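Local structure of TIR domain-containing adapter molecule 1 (Homo sapiens, 4BSX) at residues A[43-48]-A[71-76]. The protein serves as a Toll-like receptor signalling adaptor that induces interferon-beta, its N-terminal helical domain resembling IFIT proteins. The protein carries 2 engineered substitutions. Sequence-based numbering, arbitrary orientation.
Sequences QDLLHA and AVARLV
With CG swung anti to the backbone N (chi1 174°) and chi2 at 62°, L45 reaches off helix 43-53 and points its two methyls at V72, A73 and V76 of helix 71-79, where V72, whose CG1 is likewise anti to its own N, turns that methyl to meet it. The setting is the all-helical N-terminal domain of TRIF, structurally similar to the IFIT proteins, which are built of tetratricopeptide repeats. Segments 43-48 and 71-76 run parallel, 4° apart, with axes 10.9 Å from each other; their closest CA atoms, those of L45 and A73, are separated by 6.5 Å. The contact is purely apolar, with no hydrogen bond between the segments, and L45 alone carries it from the first helix. The CD2 branch meets V72, the two side chains crossing at about a right angle. The CD1 branch has two partners, A73 and V76: CD1 lies 4.1 Å from A73 CA and 4.3 Å from A73 CB, and V76, one helical turn after V72, approaches the same methyl obliquely. Helix 57-65, which lies between the two in sequence, adds L64, which touches L45, A48 and V76. A98 of helix 96-108 packs on V72; the leucine and both valines are buried. L45 CD2 lies 3.9 Å from V72 CG1, and L45 CD1 lies 4.1 Å from V76 CG2.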
loop_
_atom_site.group_PDB
_atom_site.type_symbol
_atom_site.label_atom_id
_atom_site.label_comp_id
_atom_site.label_asym_id
_atom_site.label_seq_id
_atom_site.Cartn_x
_atom_site.Cartn_y
_atom_site.Cartn_z
ATOM N N GLN A 43 -1.559 2.461 6.239
ATOM C CA GLN A 43 -0.847 1.815 7.342
ATOM C C GLN A 43 -1.368 0.435 7.564
ATOM O O GLN A 43 -0.595 -0.481 7.814
ATOM C CB GLN A 43 -1.061 2.564 8.666
ATOM C CG GLN A 43 -0.270 3.826 8.858
ATOM C CD GLN A 43 -0.023 4.165 10.336
ATOM O OE1 GLN A 43 0.996 4.769 10.679
ATOM N NE2 GLN A 43 -0.953 3.776 11.210
ATOM N N ASP A 44 -2.698 0.317 7.562
ATOM C CA ASP A 44 -3.333 -0.959 7.881
ATOM C C ASP A 44 -2.953 -2.008 6.818
ATOM O O ASP A 44 -2.622 -3.136 7.152
ATOM C CB ASP A 44 -4.851 -0.820 7.998
ATOM C CG ASP A 44 -5.288 -0.239 9.330
ATOM O OD1 ASP A 44 -4.481 -0.255 10.283
ATOM O OD2 ASP A 44 -6.450 0.212 9.421
ATOM N N LEU A 45 -2.976 -1.623 5.550
ATOM C CA LEU A 45 -2.655 -2.541 4.467
ATOM C C LEU A 45 -1.159 -2.880 4.585
ATOM O O LEU A 45 -0.781 -4.051 4.530
ATOM C CB LEU A 45 -2.993 -1.906 3.090
ATOM C CG LEU A 45 -2.587 -2.669 1.811
ATOM C CD1 LEU A 45 -3.307 -3.997 1.773
ATOM C CD2 LEU A 45 -2.851 -1.882 0.490
ATOM N N LEU A 46 -0.319 -1.864 4.807
ATOM C CA LEU A 46 1.109 -2.101 5.012
ATOM C C LEU A 46 1.399 -2.993 6.235
ATOM O O LEU A 46 2.360 -3.774 6.240
ATOM C CB LEU A 46 1.876 -0.794 5.137
ATOM C CG LEU A 46 3.416 -0.931 5.073
ATOM C CD1 LEU A 46 3.900 -1.559 3.780
ATOM C CD2 LEU A 46 4.090 0.417 5.242
ATOM N N HIS A 47 0.579 -2.895 7.258
ATOM C CA HIS A 47 0.738 -3.771 8.429
ATOM C C HIS A 47 0.558 -5.226 7.982
ATOM O O HIS A 47 1.320 -6.133 8.357
ATOM C CB HIS A 47 -0.291 -3.363 9.498
ATOM C CG HIS A 47 -0.401 -4.311 10.645
ATOM N ND1 HIS A 47 0.587 -4.449 11.599
ATOM C CD2 HIS A 47 -1.397 -5.157 11.000
ATOM C CE1 HIS A 47 0.227 -5.383 12.461
ATOM N NE2 HIS A 47 -0.977 -5.818 12.129
ATOM N N ALA A 48 -0.442 -5.438 7.139
ATOM C CA ALA A 48 -0.783 -6.799 6.678
ATOM C C ALA A 48 0.306 -7.379 5.772
ATOM O O ALA A 48 0.642 -8.573 5.854
ATOM C CB ALA A 48 -2.157 -6.798 5.944
ATOM N N ALA A 71 -10.882 -2.587 -2.125
ATOM C CA ALA A 71 -10.659 -3.448 -3.277
ATOM C C ALA A 71 -9.209 -3.876 -3.371
ATOM O O ALA A 71 -8.918 -5.023 -3.745
ATOM C CB ALA A 71 -11.095 -2.737 -4.592
ATOM N N VAL A 72 -8.295 -2.967 -3.025
ATOM C CA VAL A 72 -6.877 -3.299 -3.078
ATOM C C VAL A 72 -6.549 -4.308 -1.952
ATOM O O VAL A 72 -5.774 -5.251 -2.163
ATOM C CB VAL A 72 -5.977 -2.038 -3.011
ATOM C CG1 VAL A 72 -4.499 -2.422 -3.014
ATOM C CG2 VAL A 72 -6.268 -1.103 -4.161
ATOM N N ALA A 73 -7.142 -4.127 -0.775
ATOM C CA ALA A 73 -6.926 -5.089 0.317
ATOM C C ALA A 73 -7.436 -6.489 -0.088
ATOM O O ALA A 73 -6.869 -7.508 0.323
ATOM C CB ALA A 73 -7.602 -4.629 1.597
ATOM N N ARG A 74 -8.502 -6.513 -0.885
ATOM C CA ARG A 74 -9.088 -7.753 -1.363
ATOM C C ARG A 74 -8.157 -8.456 -2.349
ATOM O O ARG A 74 -7.945 -9.672 -2.257
ATOM C CB ARG A 74 -10.439 -7.467 -2.016
ATOM C CG ARG A 74 -11.539 -7.209 -1.030
ATOM C CD ARG A 74 -12.907 -7.408 -1.672
ATOM N NE ARG A 74 -13.156 -6.549 -2.828
ATOM C CZ ARG A 74 -13.657 -5.304 -2.785
ATOM N NH1 ARG A 74 -13.928 -4.709 -1.635
ATOM N NH2 ARG A 74 -13.857 -4.627 -3.914
ATOM N N LEU A 75 -7.619 -7.680 -3.296
ATOM C CA LEU A 75 -6.623 -8.165 -4.236
ATOM C C LEU A 75 -5.386 -8.742 -3.513
ATOM O O LEU A 75 -4.845 -9.771 -3.909
ATOM C CB LEU A 75 -6.188 -7.035 -5.159
ATOM C CG LEU A 75 -5.285 -7.477 -6.338
ATOM C CD1 LEU A 75 -6.150 -7.990 -7.524
ATOM C CD2 LEU A 75 -4.347 -6.366 -6.826
ATOM N N VAL A 76 -4.923 -8.048 -2.477
ATOM C CA VAL A 76 -3.812 -8.537 -1.639
ATOM C C VAL A 76 -4.167 -9.833 -0.895
ATOM O O VAL A 76 -3.382 -10.767 -0.851
ATOM C CB VAL A 76 -3.301 -7.452 -0.670
ATOM C CG1 VAL A 76 -2.350 -8.066 0.356
ATOM C CG2 VAL A 76 -2.601 -6.345 -1.455
#